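Local coordinates for protein STN1 (Saccharomyces cerevisiae, PDB 3KEY) that helps regulate telomere length and protect chromosome ends, inhibiting telomerase loading through its interaction with CDC13, and is represented here by its C-terminal pair of winged helix-turn-helix regions, at residues 141-146 with 157-162; 105-110 with 151-156; 26-31 with 35-40; 9-14 with 74-79. All coordinates share one frame; numbering follows the deposited sequence.

Overall arrangement
Contacts 3 and 4 belong to the first winged helix-turn-helix region, contacts 1 and 2 to the second. Contact 4 is fully buried, its centre about 6 Å from that of the chain, and contact 2, though about 22 Å out, is buried and apolar too. Contacts 1 and 3 are partly buried. Strand 154-161 serves both 1 and 2, whose centres lie about 12 Å apart and which meet through Thr146. Contact 3 is nested in the loop closed by contact 4 and touches it at Leu27 and Leu14. Between the regions, Glu141 and Arg145 of contact 1 pack on Leu12 of contact 4. Hydrogen bonding between segments appears in contact 3 alone; the others rely on carbon, sulfur and ring surfaces.

Contact 1: 141-146 with 157-162; sequences ECLKRT and WWIDLD
Leu143 lies against the indole of Trp157, joining helix 132-149 to an outer strand, 154-161, of the three-stranded sheet in the second winged helix-turn-helix region. The helix and strand segments run nearly antiparallel, at 169°, with axes 9.7 Å apart, a spacing filled mainly by Leu143 and the indole. Trp157 has CG between its backbone N and carbonyl carbon (chi1 62°), which sends the indole toward the helix, and chi2, near a right angle, turns its face to Leu143. Leu143 CB then sits over one face, 3.6 Å from the centroid of the five-membered ring and 6° off its normal, a well-centred CH-pi contact. Leu143 CD1 stands above the ring plane but past the rim at CE3 of Trp157, 3.7 Å from that atom. The same methyl carries the contact two residues further along the strand to Ile159. Leu143 also packs on Leu178 of strand 173-180 and Ile103 of helix 90-108, so one leucine joins two helices and the sheet. One turn along the helix, Thr146 OG1 donates to Cys142 O from above the carbonyl plane, while Thr146 N bonds to the same oxygen. At the far end of the leucine, Leu143 CD1 meets Ile159 CD1 at 3.9 Å.

Contact 2: 105-110 with 151-156; sequences VLMKLQ and PEVLKN
One methyl group, CE of Met107, makes every close contact between these segments, and the modelled distances are short: 3.3 Å from Val153 CG1 and 3.3 Å from Leu154 CB, both below normal van der Waals spacing and therefore doubtful in detail. Leu154 CG is scarcely farther from the same methyl, at 3.4 Å. The methionine extends from the helix through a straight chi2 and bends only at chi3 (89°), which turns CE into the corner between the two residues. Its chain crosses that of Leu154 at about a right angle. Val153 offers CG1 because this branch stands anti to the backbone N (chi1 -175°). In the second winged helix-turn-helix region the contact joins the C-terminal end of helix 90-108, which finishes in a Schellman motif with Gln110 at positive phi, to the start of strand 154-161. Thr146 of helix 132-149 packs on both Met107 and Leu154, and Tyr184 OH is hydrogen-bonded to Met107 O while its side chain touches Val153. With carbon meeting carbon throughout, the contact has no directional bond to set its geometry; dispersion and the exclusion of water from a buried methyl would supply the attraction.

Contact 3: 26-31 with 35-40; sequences DLYKLK and SVVTSL
Tyr28 has its ring carried anti to the backbone N (chi1 -170°), which brings its far end nearer to Val37 than its CB direction would suggest, while Val37 has CG1 at a chi1 of 171°, on the side of that ring. The two meet loosely, Tyr28 CE2 lying 4.3 Å from Val37 CG1, and the methyl approaches the ring obliquely. The second link is polar and local. Leu30 occupies the N-cap position, and Lys31, the first residue of helix 31-47, offers its carbonyl to the next turn: Ser35 N donates to Lys31 O at 3.1 Å with an N-H...O angle of 155°. This is the i to i+4 bond of a regular alpha helix. Ser35 OG, set beside its own backbone N, also lies 3.2 Å from Lys31 O, close enough for a possible second bond. The lysine chain itself is fully extended and its CB points away from 35-40, so Lys31 contributes through its backbone oxygen. Here the short helix 24-28 turns into helix 31-47 within the first winged helix-turn-helix region. Tyr28 also makes an edge-to-face stack with Phe64 and touches Glu60 and Lys61, all on helix 56-73, while Leu27 reaches Val33 on helix 31-47 and Leu14 on helix 6-16.

Contact 4: 9-14 with 74-79; sequences NLMLIL and QGLIGL
Met11 and Leu14 pack on Leu76 and Ile77 in a wholly apolar, buried contact near the centre of the chain, between helix 6-16 and the turn that leads from helix 56-73 into strand 78-81. All four side chains are buried, and together the two segments hide 130 Å² of surface from solvent. The evidence falls into two pairs, one helix turn apart. In the first, Met11 SD lies 3.9 Å from Leu76 CD1. The methionine is extended through chi1 and chi2, then bends at chi3 (72°), so that sulfur, rather than the terminal methyl, is the atom nearest the leucine. In the second, Leu14 CD1 meets both branches of the isoleucine, 4.1 Å from Ile77 CG2 and 4.2 Å from Ile77 CD1, and the two side chains cross at about a right angle. Ile77 takes a chi1 of 60°, with CG1 between backbone N and carbonyl carbon; CG2 is thereby placed beside the backbone N, and both branches can meet the one methyl of Leu14. This belongs to the first winged helix-turn-helix region, where helix 6-16 packs against the end of helix 56-73 and the turn that leads into strand 78-81. Helix 56-73 ends in a Schellman motif at Gly75, whose phi of 80° redirects the chain; Leu76 and Ile77 come directly after and both point back toward 9-14. Leu71 of helix 56-73 lies against both Leu14 and Leu76. From the second winged helix-turn-helix region, Val138 of helix 132-149 packs on Leu76.

Contact 1: 141-146 with 157-162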
loop_
_atom_site.group_PDB
_atom_site.type_symbol
_atom_site.label_atom_id
_atom_site.label_comp_id
_atom_site.label_asym_id
_atom_site.label_seq_id
_atom_site.Cartn_x
_atom_site.Cartn_y
_atom_site.Cartn_z
ATOM N N GLU A 141 2.934 2.499 -6.291
ATOM C CA GLU A 141 1.953 1.713 -7.033
ATOM C C GLU A 141 1.231 2.538 -8.107
ATOM O O GLU A 141 1.041 2.075 -9.232
ATOM C CB GLU A 141 0.918 1.110 -6.085
ATOM C CG GLU A 141 1.074 -0.372 -5.887
ATOM C CD GLU A 141 1.338 -1.106 -7.198
ATOM O OE1 GLU A 141 0.500 -1.041 -8.139
ATOM O OE2 GLU A 141 2.394 -1.745 -7.285
ATOM N N CYS A 142 0.814 3.749 -7.757
ATOM C CA CYS A 142 0.139 4.606 -8.725
ATOM C C CYS A 142 1.083 4.978 -9.865
ATOM O O CYS A 142 0.700 4.934 -11.031
ATOM C CB CYS A 142 -0.376 5.875 -8.052
ATOM S SG CYS A 142 -1.705 5.558 -6.893
ATOM N N LEU A 143 2.318 5.337 -9.529
ATOM C CA LEU A 143 3.288 5.711 -10.554
ATOM C C LEU A 143 3.580 4.530 -11.470
ATOM O O LEU A 143 3.738 4.696 -12.681
ATOM C CB LEU A 143 4.576 6.238 -9.900
ATOM C CG LEU A 143 4.410 7.652 -9.317
ATOM C CD1 LEU A 143 5.569 8.022 -8.399
ATOM C CD2 LEU A 143 4.306 8.647 -10.479
ATOM N N LYS A 144 3.632 3.337 -10.890
ATOM C CA LYS A 144 3.883 2.118 -11.656
ATOM C C LYS A 144 2.750 1.951 -12.682
ATOM O O LYS A 144 2.994 1.677 -13.861
ATOM C CB LYS A 144 3.937 0.925 -10.694
ATOM C CG LYS A 144 4.302 -0.421 -11.301
ATOM C CD LYS A 144 4.507 -1.469 -10.184
ATOM C CE LYS A 144 4.757 -2.869 -10.751
ATOM N NZ LYS A 144 5.088 -3.895 -9.703
ATOM N N ARG A 145 1.512 2.145 -12.233
ATOM C CA ARG A 145 0.355 2.026 -13.122
ATOM C C ARG A 145 0.324 3.135 -14.166
ATOM O O ARG A 145 -0.024 2.896 -15.320
ATOM C CB ARG A 145 -0.951 2.077 -12.325
ATOM C CG ARG A 145 -1.124 0.934 -11.358
ATOM C CD ARG A 145 -2.408 1.087 -10.557
ATOM N NE ARG A 145 -2.669 -0.096 -9.745
ATOM C CZ ARG A 145 -3.774 -0.284 -9.038
ATOM N NH1 ARG A 145 -4.727 0.639 -9.036
ATOM N NH2 ARG A 145 -3.932 -1.405 -8.348
ATOM N N THR A 146 0.679 4.348 -13.752
ATOM C CA THR A 146 0.676 5.491 -14.657
ATOM C C THR A 146 1.656 5.292 -15.813
ATOM O O THR A 146 1.324 5.566 -16.974
ATOM C CB THR A 146 1.019 6.797 -13.907
ATOM O OG1 THR A 146 0.009 7.057 -12.926
ATOM C CG2 THR A 146 1.084 7.977 -14.874
ATOM N N TRP A 157 10.245 7.587 -13.217
ATOM C CA TRP A 157 9.862 8.247 -11.970
ATOM C C TRP A 157 10.725 7.765 -10.810
ATOM O O TRP A 157 11.259 6.663 -10.846
ATOM C CB TRP A 157 8.384 7.984 -11.627
ATOM C CG TRP A 157 8.038 6.535 -11.410
ATOM C CD1 TRP A 157 7.536 5.663 -12.338
ATOM C CD2 TRP A 157 8.205 5.781 -10.199
ATOM N NE1 TRP A 157 7.382 4.415 -11.780
ATOM C CE2 TRP A 157 7.782 4.458 -10.472
ATOM C CE3 TRP A 157 8.670 6.096 -8.912
ATOM C CZ2 TRP A 157 7.817 3.442 -9.498
ATOM C CZ3 TRP A 157 8.706 5.089 -7.945
ATOM C CH2 TRP A 157 8.278 3.775 -8.247
ATOM N N TRP A 158 10.859 8.607 -9.791
ATOM C CA TRP A 158 11.616 8.272 -8.587
ATOM C C TRP A 158 10.932 8.977 -7.418
ATOM O O TRP A 158 10.286 10.013 -7.599
ATOM C CB TRP A 158 13.058 8.791 -8.660
ATOM C CG TRP A 158 13.880 8.270 -9.800
ATOM C CD1 TRP A 158 14.800 7.258 -9.759
ATOM C CD2 TRP A 158 13.888 8.770 -11.141
ATOM N NE1 TRP A 158 15.388 7.102 -10.997
ATOM C CE2 TRP A 158 14.846 8.018 -11.864
ATOM C CE3 TRP A 158 13.178 9.782 -11.807
ATOM C CZ2 TRP A 158 15.117 8.247 -13.219
ATOM C CZ3 TRP A 158 13.447 10.013 -13.159
ATOM C CH2 TRP A 158 14.414 9.244 -13.850
ATOM N N ILE A 159 11.079 8.415 -6.226
ATOM C CA ILE A 159 10.526 9.025 -5.034
ATOM C C ILE A 159 11.644 9.162 -4.007
ATOM O O ILE A 159 12.294 8.173 -3.661
ATOM C CB ILE A 159 9.385 8.180 -4.425
ATOM C CG1 ILE A 159 8.215 8.098 -5.410
ATOM C CG2 ILE A 159 8.933 8.795 -3.090
ATOM C CD1 ILE A 159 7.015 7.320 -4.868
ATOM N N ASP A 160 11.881 10.391 -3.547
ATOM C CA ASP A 160 12.897 10.668 -2.529
ATOM C C ASP A 160 12.218 11.016 -1.212
ATOM O O ASP A 160 11.064 11.444 -1.193
ATOM C CB ASP A 160 13.771 11.865 -2.918
ATOM C CG ASP A 160 14.835 11.513 -3.932
ATOM O OD1 ASP A 160 15.038 10.314 -4.199
ATOM O OD2 ASP A 160 15.477 12.443 -4.454
ATOM N N LEU A 161 12.936 10.839 -0.109
ATOM C CA LEU A 161 12.393 11.195 1.194
ATOM C C LEU A 161 12.908 12.593 1.514
ATOM O O LEU A 161 14.087 12.885 1.305
ATOM C CB LEU A 161 12.855 10.216 2.274
ATOM C CG LEU A 161 12.311 8.789 2.215
ATOM C CD1 LEU A 161 12.742 8.043 3.473
ATOM C CD2 LEU A 161 10.797 8.808 2.112
ATOM N N ASP A 162 12.028 13.458 2.012
ATOM C CA ASP A 162 12.422 14.819 2.346
ATOM C C ASP A 162 12.667 14.987 3.840
ATOM O O ASP A 162 12.940 16.093 4.308
ATOM C CB ASP A 162 11.358 15.816 1.878
ATOM C CG ASP A 162 11.134 15.763 0.382
ATOM O OD1 ASP A 162 12.022 15.264 -0.339
ATOM O OD2 ASP A 162 10.067 16.229 -0.078
#

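Contact 2: 105-110 with 151-156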
loop_
_atom_site.group_PDB
_atom_site.type_symbol
_atom_site.label_atom_id
_atom_site.label_comp_id
_atom_site.label_asym_id
_atom_site.label_seq_id
_atom_site.Cartn_x
_atom_site.Cartn_y
_atom_site.Cartn_z
ATOM N N VAL A 105 -2.294 15.822 -12.054
ATOM C CA VAL A 105 -2.092 17.255 -12.219
ATOM C C VAL A 105 -0.614 17.607 -12.429
ATOM O O VAL A 105 -0.295 18.475 -13.248
ATOM C CB VAL A 105 -2.649 18.068 -11.016
ATOM C CG1 VAL A 105 -1.864 17.767 -9.751
ATOM C CG2 VAL A 105 -2.576 19.554 -11.327
ATOM N N LEU A 106 0.285 16.937 -11.710
ATOM C CA LEU A 106 1.717 17.207 -11.867
ATOM C C LEU A 106 2.156 16.947 -13.307
ATOM O O LEU A 106 2.918 17.726 -13.883
ATOM C CB LEU A 106 2.552 16.346 -10.905
ATOM C CG LEU A 106 2.509 16.763 -9.426
ATOM C CD1 LEU A 106 3.300 15.770 -8.571
ATOM C CD2 LEU A 106 3.082 18.181 -9.279
ATOM N N MET A 107 1.672 15.856 -13.887
ATOM C CA MET A 107 2.011 15.521 -15.259
ATOM C C MET A 107 1.443 16.554 -16.235
ATOM O O MET A 107 2.126 16.965 -17.169
ATOM C CB MET A 107 1.489 14.127 -15.610
ATOM C CG MET A 107 2.214 12.999 -14.893
ATOM S SD MET A 107 1.671 11.381 -15.481
ATOM C CE MET A 107 2.779 11.144 -16.812
ATOM N N LYS A 108 0.202 16.978 -16.011
ATOM C CA LYS A 108 -0.443 17.964 -16.878
ATOM C C LYS A 108 0.259 19.319 -16.854
ATOM O O LYS A 108 0.127 20.106 -17.786
ATOM C CB LYS A 108 -1.912 18.136 -16.486
ATOM C CG LYS A 108 -2.799 16.955 -16.871
ATOM C CD LYS A 108 -4.172 17.085 -16.249
ATOM C CE LYS A 108 -5.021 15.865 -16.528
ATOM N NZ LYS A 108 -6.383 16.044 -15.952
ATOM N N LEU A 109 1.005 19.585 -15.787
ATOM C CA LEU A 109 1.744 20.833 -15.651
ATOM C C LEU A 109 3.205 20.606 -16.018
ATOM O O LEU A 109 4.026 21.522 -15.947
ATOM C CB LEU A 109 1.657 21.343 -14.208
ATOM C CG LEU A 109 0.280 21.829 -13.745
ATOM C CD1 LEU A 109 0.291 22.033 -12.242
ATOM C CD2 LEU A 109 -0.074 23.125 -14.467
ATOM N N GLN A 110 3.517 19.373 -16.402
ATOM C CA GLN A 110 4.873 18.984 -16.761
ATOM C C GLN A 110 5.867 19.358 -15.660
ATOM O O GLN A 110 6.931 19.934 -15.927
ATOM C CB GLN A 110 5.291 19.623 -18.093
ATOM C CG GLN A 110 6.362 18.811 -18.825
ATOM C CD GLN A 110 6.634 19.291 -20.250
ATOM O OE1 GLN A 110 5.762 19.861 -20.910
ATOM N NE2 GLN A 110 7.846 19.036 -20.734
ATOM N N PRO A 151 2.588 5.456 -21.474
ATOM C CA PRO A 151 4.000 5.417 -21.869
ATOM C C PRO A 151 4.419 6.585 -22.761
ATOM O O PRO A 151 5.607 6.888 -22.871
ATOM C CB PRO A 151 4.135 4.056 -22.558
ATOM C CG PRO A 151 2.751 3.774 -23.052
ATOM C CD PRO A 151 1.883 4.241 -21.920
ATOM N N GLU A 152 3.446 7.253 -23.377
ATOM C CA GLU A 152 3.747 8.390 -24.249
ATOM C C GLU A 152 3.986 9.649 -23.427
ATOM O O GLU A 152 4.503 10.648 -23.929
ATOM C CB GLU A 152 2.592 8.640 -25.234
ATOM C CG GLU A 152 2.128 7.394 -25.971
ATOM C CD GLU A 152 0.934 6.722 -25.301
ATOM O OE1 GLU A 152 0.803 6.802 -24.055
ATOM O OE2 GLU A 152 0.124 6.102 -26.032
ATOM N N VAL A 153 3.615 9.596 -22.153
ATOM C CA VAL A 153 3.780 10.749 -21.281
ATOM C C VAL A 153 4.833 10.567 -20.181
ATOM O O VAL A 153 5.757 11.371 -20.059
ATOM C CB VAL A 153 2.427 11.128 -20.649
ATOM C CG1 VAL A 153 2.562 12.400 -19.839
ATOM C CG2 VAL A 153 1.388 11.315 -21.751
ATOM N N LEU A 154 4.699 9.510 -19.386
ATOM C CA LEU A 154 5.636 9.256 -18.286
ATOM C C LEU A 154 6.723 8.268 -18.702
ATOM O O LEU A 154 6.435 7.097 -18.947
ATOM C CB LEU A 154 4.888 8.679 -17.075
ATOM C CG LEU A 154 5.267 9.100 -15.646
ATOM C CD1 LEU A 154 4.909 7.959 -14.693
ATOM C CD2 LEU A 154 6.727 9.436 -15.536
ATOM N N LYS A 155 7.964 8.741 -18.771
ATOM C CA LYS A 155 9.088 7.883 -19.141
ATOM C C LYS A 155 9.692 7.164 -17.922
ATOM O O LYS A 155 9.903 5.953 -17.951
ATOM C CB LYS A 155 10.165 8.717 -19.833
ATOM C CG LYS A 155 11.335 7.910 -20.382
ATOM C CD LYS A 155 12.354 8.827 -21.048
ATOM C CE LYS A 155 13.554 8.058 -21.584
ATOM N NZ LYS A 155 14.612 8.997 -22.064
ATOM N N ASN A 156 9.976 7.922 -16.863
ATOM C CA ASN A 156 10.548 7.378 -15.616
ATOM C C ASN A 156 10.075 8.173 -14.399
ATOM O O ASN A 156 9.580 9.296 -14.530
ATOM C CB ASN A 156 12.084 7.433 -15.635
ATOM C CG ASN A 156 12.702 6.370 -16.520
ATOM O OD1 ASN A 156 12.475 5.174 -16.325
ATOM N ND2 ASN A 156 13.496 6.802 -17.499
#

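Contact 3: 26-31 with 35-40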
loop_
_atom_site.group_PDB
_atom_site.type_symbol
_atom_site.label_atom_id
_atom_site.label_comp_id
_atom_site.label_asym_id
_atom_site.label_seq_id
_atom_site.Cartn_x
_atom_site.Cartn_y
_atom_site.Cartn_z
ATOM N N ASP A 26 -13.394 -12.901 6.790
ATOM C CA ASP A 26 -13.754 -12.922 5.377
ATOM C C ASP A 26 -12.532 -12.660 4.515
ATOM O O ASP A 26 -12.390 -13.233 3.434
ATOM C CB ASP A 26 -14.827 -11.880 5.060
ATOM C CG ASP A 26 -16.204 -12.289 5.558
ATOM O OD1 ASP A 26 -16.396 -13.483 5.871
ATOM O OD2 ASP A 26 -17.100 -11.424 5.621
ATOM N N LEU A 27 -11.644 -11.796 4.997
ATOM C CA LEU A 27 -10.438 -11.456 4.256
ATOM C C LEU A 27 -9.516 -12.668 4.117
ATOM O O LEU A 27 -8.986 -12.942 3.038
ATOM C CB LEU A 27 -9.689 -10.318 4.958
ATOM C CG LEU A 27 -8.383 -9.856 4.298
ATOM C CD1 LEU A 27 -8.671 -9.350 2.896
ATOM C CD2 LEU A 27 -7.730 -8.762 5.145
ATOM N N TYR A 28 -9.341 -13.386 5.220
ATOM C CA TYR A 28 -8.480 -14.561 5.266
ATOM C C TYR A 28 -8.961 -15.697 4.364
ATOM O O TYR A 28 -8.176 -16.564 3.985
ATOM C CB TYR A 28 -8.377 -15.052 6.706
ATOM C CG TYR A 28 -7.339 -16.124 6.932
ATOM C CD1 TYR A 28 -7.687 -17.477 6.936
ATOM C CD2 TYR A 28 -6.015 -15.784 7.187
ATOM C CE1 TYR A 28 -6.730 -18.467 7.200
ATOM C CE2 TYR A 28 -5.054 -16.759 7.449
ATOM C CZ TYR A 28 -5.420 -18.095 7.459
ATOM O OH TYR A 28 -4.480 -19.047 7.754
ATOM N N LYS A 29 -10.245 -15.685 4.018
ATOM C CA LYS A 29 -10.817 -16.721 3.161
ATOM C C LYS A 29 -10.598 -16.476 1.664
ATOM O O LYS A 29 -10.850 -17.365 0.847
ATOM C CB LYS A 29 -12.322 -16.863 3.432
ATOM C CG LYS A 29 -12.658 -17.385 4.819
ATOM C CD LYS A 29 -14.161 -17.468 5.022
ATOM C CE LYS A 29 -14.506 -17.925 6.436
ATOM N NZ LYS A 29 -15.980 -17.916 6.679
ATOM N N LEU A 30 -10.146 -15.281 1.301
ATOM C CA LEU A 30 -9.911 -14.965 -0.105
ATOM C C LEU A 30 -8.720 -15.735 -0.662
ATOM O O LEU A 30 -7.652 -15.795 -0.039
ATOM C CB LEU A 30 -9.691 -13.459 -0.288
ATOM C CG LEU A 30 -10.905 -12.577 0.032
ATOM C CD1 LEU A 30 -10.555 -11.110 -0.177
ATOM C CD2 LEU A 30 -12.069 -12.974 -0.865
ATOM N N LYS A 31 -8.913 -16.324 -1.839
ATOM C CA LYS A 31 -7.871 -17.113 -2.495
ATOM C C LYS A 31 -6.572 -16.334 -2.619
ATOM O O LYS A 31 -5.513 -16.809 -2.204
ATOM C CB LYS A 31 -8.335 -17.568 -3.885
ATOM C CG LYS A 31 -7.362 -18.515 -4.575
ATOM C CD LYS A 31 -7.900 -19.023 -5.908
ATOM C CE LYS A 31 -6.956 -20.063 -6.511
ATOM N NZ LYS A 31 -7.454 -20.632 -7.802
ATOM N N SER A 35 -2.706 -17.124 -0.877
ATOM C CA SER A 35 -1.456 -17.263 -1.635
ATOM C C SER A 35 -0.344 -16.455 -0.980
ATOM O O SER A 35 0.753 -16.961 -0.754
ATOM C CB SER A 35 -1.639 -16.777 -3.072
ATOM O OG SER A 35 -2.722 -17.441 -3.695
ATOM N N VAL A 36 -0.639 -15.192 -0.690
ATOM C CA VAL A 36 0.317 -14.302 -0.045
ATOM C C VAL A 36 0.701 -14.850 1.334
ATOM O O VAL A 36 1.880 -14.888 1.694
ATOM C CB VAL A 36 -0.279 -12.870 0.136
ATOM C CG1 VAL A 36 0.686 -11.992 0.909
ATOM C CG2 VAL A 36 -0.571 -12.253 -1.223
ATOM N N VAL A 37 -0.305 -15.276 2.098
ATOM C CA VAL A 37 -0.092 -15.808 3.447
ATOM C C VAL A 37 0.754 -17.086 3.452
ATOM O O VAL A 37 1.678 -17.233 4.253
ATOM C CB VAL A 37 -1.452 -16.086 4.145
ATOM C CG1 VAL A 37 -1.227 -16.839 5.444
ATOM C CG2 VAL A 37 -2.169 -14.761 4.427
ATOM N N THR A 38 0.433 -18.011 2.559
ATOM C CA THR A 38 1.181 -19.260 2.476
ATOM C C THR A 38 2.652 -18.978 2.157
ATOM O O THR A 38 3.555 -19.566 2.759
ATOM C CB THR A 38 0.581 -20.173 1.398
ATOM O OG1 THR A 38 -0.778 -20.462 1.744
ATOM C CG2 THR A 38 1.380 -21.480 1.285
ATOM N N SER A 39 2.886 -18.065 1.220
ATOM C CA SER A 39 4.249 -17.708 0.839
ATOM C C SER A 39 5.023 -17.136 2.035
ATOM O O SER A 39 6.167 -17.530 2.295
ATOM C CB SER A 39 4.221 -16.689 -0.311
ATOM O OG SER A 39 5.531 -16.262 -0.648
ATOM N N LEU A 40 4.394 -16.222 2.772
ATOM C CA LEU A 40 5.030 -15.608 3.939
ATOM C C LEU A 40 5.233 -16.646 5.046
ATOM O O LEU A 40 6.224 -16.609 5.780
ATOM C CB LEU A 40 4.157 -14.464 4.482
ATOM C CG LEU A 40 4.819 -13.258 5.165
ATOM C CD1 LEU A 40 3.760 -12.477 5.946
ATOM C CD2 LEU A 40 5.918 -13.697 6.097
#

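Contact 4: 9-14 with 74-79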
loop_
_atom_site.group_PDB
_atom_site.type_symbol
_atom_site.label_atom_id
_atom_site.label_comp_id
_atom_site.label_asym_id
_atom_site.label_seq_id
_atom_site.Cartn_x
_atom_site.Cartn_y
_atom_site.Cartn_z
ATOM N N ASN A 9 1.336 -6.513 -1.805
ATOM C CA ASN A 9 0.481 -7.423 -2.572
ATOM C C ASN A 9 -0.881 -7.505 -1.861
ATOM O O ASN A 9 -1.933 -7.515 -2.507
ATOM C CB ASN A 9 1.099 -8.824 -2.671
ATOM C CG ASN A 9 2.144 -8.927 -3.778
ATOM O OD1 ASN A 9 1.971 -8.378 -4.869
ATOM N ND2 ASN A 9 3.225 -9.652 -3.506
ATOM N N LEU A 10 -0.857 -7.564 -0.530
ATOM C CA LEU A 10 -2.096 -7.603 0.237
ATOM C C LEU A 10 -2.776 -6.250 0.073
ATOM O O LEU A 10 -3.996 -6.176 -0.071
ATOM C CB LEU A 10 -1.826 -7.873 1.723
ATOM C CG LEU A 10 -3.070 -7.782 2.620
ATOM C CD1 LEU A 10 -4.140 -8.756 2.128
ATOM C CD2 LEU A 10 -2.695 -8.074 4.061
ATOM N N MET A 11 -1.981 -5.181 0.091
ATOM C CA MET A 11 -2.528 -3.839 -0.082
ATOM C C MET A 11 -3.310 -3.750 -1.400
ATOM O O MET A 11 -4.429 -3.232 -1.433
ATOM C CB MET A 11 -1.410 -2.787 -0.072
ATOM C CG MET A 11 -1.920 -1.364 -0.330
ATOM S SD MET A 11 -0.604 -0.119 -0.416
ATOM C CE MET A 11 0.152 -0.528 -2.023
ATOM N N LEU A 12 -2.730 -4.269 -2.480
ATOM C CA LEU A 12 -3.390 -4.233 -3.785
ATOM C C LEU A 12 -4.670 -5.062 -3.820
ATOM O O LEU A 12 -5.612 -4.731 -4.541
ATOM C CB LEU A 12 -2.436 -4.716 -4.886
ATOM C CG LEU A 12 -1.248 -3.803 -5.204
ATOM C CD1 LEU A 12 -0.414 -4.433 -6.309
ATOM C CD2 LEU A 12 -1.744 -2.427 -5.633
ATOM N N ILE A 13 -4.706 -6.144 -3.052
ATOM C CA ILE A 13 -5.896 -6.986 -3.005
ATOM C C ILE A 13 -7.007 -6.187 -2.320
ATOM O O ILE A 13 -8.136 -6.107 -2.815
ATOM C CB ILE A 13 -5.616 -8.286 -2.220
ATOM C CG1 ILE A 13 -4.600 -9.140 -2.992
ATOM C CG2 ILE A 13 -6.916 -9.039 -1.969
ATOM C CD1 ILE A 13 -4.190 -10.424 -2.292
ATOM N N LEU A 14 -6.673 -5.575 -1.188
ATOM C CA LEU A 14 -7.640 -4.778 -0.443
ATOM C C LEU A 14 -8.176 -3.632 -1.294
ATOM O O LEU A 14 -9.375 -3.358 -1.296
ATOM C CB LEU A 14 -6.995 -4.235 0.834
ATOM C CG LEU A 14 -6.612 -5.339 1.823
ATOM C CD1 LEU A 14 -5.856 -4.764 3.001
ATOM C CD2 LEU A 14 -7.868 -6.040 2.289
ATOM N N GLN A 74 0.862 1.460 9.295
ATOM C CA GLN A 74 1.264 2.543 8.400
ATOM C C GLN A 74 0.084 3.464 8.125
ATOM O O GLN A 74 0.213 4.448 7.397
ATOM C CB GLN A 74 1.769 1.991 7.067
ATOM C CG GLN A 74 3.000 1.121 7.163
ATOM C CD GLN A 74 3.576 0.809 5.793
ATOM O OE1 GLN A 74 2.884 0.289 4.920
ATOM N NE2 GLN A 74 4.848 1.129 5.599
ATOM N N GLY A 75 -1.070 3.122 8.695
ATOM C CA GLY A 75 -2.269 3.921 8.509
ATOM C C GLY A 75 -2.971 3.674 7.190
ATOM O O GLY A 75 -3.886 4.414 6.824
ATOM N N LEU A 76 -2.557 2.632 6.468
ATOM C CA LEU A 76 -3.157 2.326 5.169
ATOM C C LEU A 76 -4.595 1.803 5.292
ATOM O O LEU A 76 -5.438 2.030 4.416
ATOM C CB LEU A 76 -2.264 1.346 4.404
ATOM C CG LEU A 76 -0.930 1.996 3.993
ATOM C CD1 LEU A 76 -0.022 0.981 3.309
ATOM C CD2 LEU A 76 -1.207 3.179 3.058
ATOM N N ILE A 77 -4.868 1.091 6.376
ATOM C CA ILE A 77 -6.220 0.618 6.645
ATOM C C ILE A 77 -6.421 0.766 8.139
ATOM O O ILE A 77 -5.462 0.785 8.912
ATOM C CB ILE A 77 -6.459 -0.876 6.275
ATOM C CG1 ILE A 77 -5.505 -1.767 7.069
ATOM C CG2 ILE A 77 -6.349 -1.064 4.771
ATOM C CD1 ILE A 77 -5.775 -3.249 6.894
ATOM N N GLY A 78 -7.672 0.884 8.550
ATOM C CA GLY A 78 -7.932 0.998 9.965
ATOM C C GLY A 78 -8.812 -0.125 10.425
ATOM O O GLY A 78 -9.488 -0.796 9.612
ATOM N N LEU A 79 -8.780 -0.336 11.735
ATOM C CA LEU A 79 -9.610 -1.344 12.371
ATOM C C LEU A 79 -10.850 -0.545 12.721
ATOM O O LEU A 79 -10.842 0.191 13.713
ATOM C CB LEU A 79 -8.928 -1.847 13.646
ATOM C CG LEU A 79 -9.556 -3.038 14.358
ATOM C CD1 LEU A 79 -9.671 -4.238 13.435
ATOM C CD2 LEU A 79 -8.648 -3.314 15.534
#